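Local coordinates for protein 2-dehydro-3-deoxy-D-arabinonate dehydratase (Sulfolobus solfataricus, PDB 2Q1D) that catalyses the metal-dependent dehydration of 2-dehydro-3-deoxy-D-arabinonate to 2,5-dioxopentanoate, a step in the pentose oxidation pathway from D-arabinonate to 2-oxoglutarate, at residues 208-213 / 256-261. Sequence-based numbering, arbitrary orientation.
Sequences ITLKIV and TAIVPG. With DO4 (2,5-dioxopentanoic acid), chain C.
I258 reaches out of the loop between strands 250-253 and 271-276 and packs against strand 207-214, on the face formed by I208, L210 and I212. From its CB, which points at the strand, the side chain forks. The short branch, CG2, lies anti to the backbone N and meets the methyl CD2 of L210, 4.1 Å from I258 CG2. The longer branch starts with CG1 anti to the carbonyl carbon (chi1 -60°) and runs on extended, which carries the terminal methyl CD1 toward I208, two residues back along the strand. There I258 CD1 lies 3.5 Å from the carbonyl O of I208 and 4.2 Å from I208 CG2. This is plain packing; I208 O is hydrogen-bonded to S223 OG. The side chains of L210 and I258 run antiparallel, one alongside the other, and V224 and P144 also touch the I258 side chain.

Farther along, P260 adds one ring carbon to the contact: P260 CG is 4.3 Å from L210 CD2 and 4.4 Å from I212 CD1. L210 CD2 is therefore shared between I258 and P260. The contact between the segments is apolar and largely buried.

At the T256 end of 256-261 the chemistry is polar. The backbone N of T256 donates to O2 of the bound 2,5-dioxopentanoic acid (2.8 Å), while T256 OG1 takes a nearly straight but weak bond from I258 N and is also hydrogen-bonded to P144 O. K182 and I81 hold the same ligand. The arrangement thus joins the substrate-binding loop of the FAH-family active site, beside magnesium ligands E143 and E145, to the neighbouring beta-sheet.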
# COMPACT_ATOMS: atom_id res chain seq x y z
N ILE A 208 -24.63 35.08 3.45
CA ILE A 208 -23.91 34.62 2.27
C ILE A 208 -23.80 35.81 1.29
O ILE A 208 -24.80 36.49 1.02
CB ILE A 208 -24.62 33.40 1.60
CG1 ILE A 208 -24.84 32.27 2.62
CG2 ILE A 208 -23.85 32.89 0.36
CD1 ILE A 208 -25.61 31.10 2.08
N THR A 209 -22.60 36.05 0.77
CA THR A 209 -22.34 37.23 -0.04
C THR A 209 -21.51 36.88 -1.25
O THR A 209 -20.38 36.40 -1.10
CB THR A 209 -21.57 38.27 0.77
OG1 THR A 209 -22.31 38.57 1.96
CG2 THR A 209 -21.33 39.54 -0.04
N LEU A 210 -22.05 37.12 -2.44
CA LEU A 210 -21.30 36.92 -3.68
C LEU A 210 -20.80 38.25 -4.25
O LEU A 210 -21.56 39.23 -4.28
CB LEU A 210 -22.14 36.15 -4.72
CG LEU A 210 -21.68 36.03 -6.18
CD1 LEU A 210 -20.38 35.26 -6.33
CD2 LEU A 210 -22.75 35.40 -7.04
N LYS A 211 -19.53 38.31 -4.65
CA LYS A 211 -18.99 39.40 -5.46
C LYS A 211 -18.34 38.76 -6.68
O LYS A 211 -17.68 37.72 -6.56
CB LYS A 211 -17.92 40.18 -4.70
CG LYS A 211 -18.40 40.97 -3.49
CD LYS A 211 -17.22 41.50 -2.63
CE LYS A 211 -16.14 42.20 -3.50
NZ LYS A 211 -14.94 42.68 -2.73
N ILE A 212 -18.54 39.35 -7.86
CA ILE A 212 -17.74 38.98 -9.03
C ILE A 212 -16.84 40.18 -9.37
O ILE A 212 -17.28 41.33 -9.31
CB ILE A 212 -18.60 38.58 -10.24
CG1 ILE A 212 -19.62 37.50 -9.83
CG2 ILE A 212 -17.70 38.14 -11.41
CD1 ILE A 212 -20.69 37.16 -10.87
N VAL A 213 -15.57 39.92 -9.70
CA VAL A 213 -14.61 40.98 -9.96
C VAL A 213 -14.00 40.86 -11.35
O VAL A 213 -13.35 39.85 -11.66
CB VAL A 213 -13.51 41.04 -8.86
CG1 VAL A 213 -12.38 42.02 -9.24
CG2 VAL A 213 -14.13 41.39 -7.51
N THR A 256 -28.66 27.62 -3.73
CA THR A 256 -28.32 29.05 -3.68
C THR A 256 -29.53 29.96 -3.67
O THR A 256 -30.59 29.59 -4.19
CB THR A 256 -27.44 29.46 -4.88
OG1 THR A 256 -26.85 30.74 -4.61
CG2 THR A 256 -28.26 29.58 -6.15
N ALA A 257 -29.35 31.15 -3.09
CA ALA A 257 -30.36 32.22 -3.12
C ALA A 257 -29.91 33.50 -3.85
O ALA A 257 -30.63 34.49 -3.84
CB ALA A 257 -30.80 32.55 -1.70
N ILE A 258 -28.72 33.49 -4.47
CA ILE A 258 -28.19 34.67 -5.16
C ILE A 258 -27.97 34.40 -6.64
O ILE A 258 -27.11 33.61 -7.01
CB ILE A 258 -26.91 35.16 -4.50
CG1 ILE A 258 -27.19 35.52 -3.04
CG2 ILE A 258 -26.36 36.36 -5.25
CD1 ILE A 258 -25.99 35.55 -2.13
N VAL A 259 -28.76 35.05 -7.49
CA VAL A 259 -28.76 34.72 -8.91
C VAL A 259 -28.63 35.97 -9.82
O VAL A 259 -29.63 36.63 -10.11
CB VAL A 259 -30.04 33.90 -9.29
CG1 VAL A 259 -29.98 33.41 -10.73
CG2 VAL A 259 -30.24 32.72 -8.35
N PRO A 260 -27.40 36.31 -10.26
CA PRO A 260 -27.20 37.38 -11.26
C PRO A 260 -28.10 37.29 -12.49
O PRO A 260 -28.66 36.23 -12.77
CB PRO A 260 -25.73 37.20 -11.67
CG PRO A 260 -25.07 36.59 -10.49
CD PRO A 260 -26.12 35.75 -9.79
N GLY A 261 -28.24 38.40 -13.22
CA GLY A 261 -29.02 38.44 -14.45
C GLY A 261 -28.33 37.77 -15.62
O GLY A 261 -27.21 37.26 -15.50
O3 DO4 C . -31.60 23.81 -11.65
C5 DO4 C . -31.57 23.18 -10.61
C4 DO4 C . -30.45 23.43 -9.63
C3 DO4 C . -30.91 24.44 -8.58
C2 DO4 C . -29.72 24.81 -7.74
O5 DO4 C . -28.62 24.34 -7.98
C1 DO4 C . -29.86 25.74 -6.62
O1 DO4 C . -30.98 26.23 -6.34
O2 DO4 C . -28.82 26.01 -5.96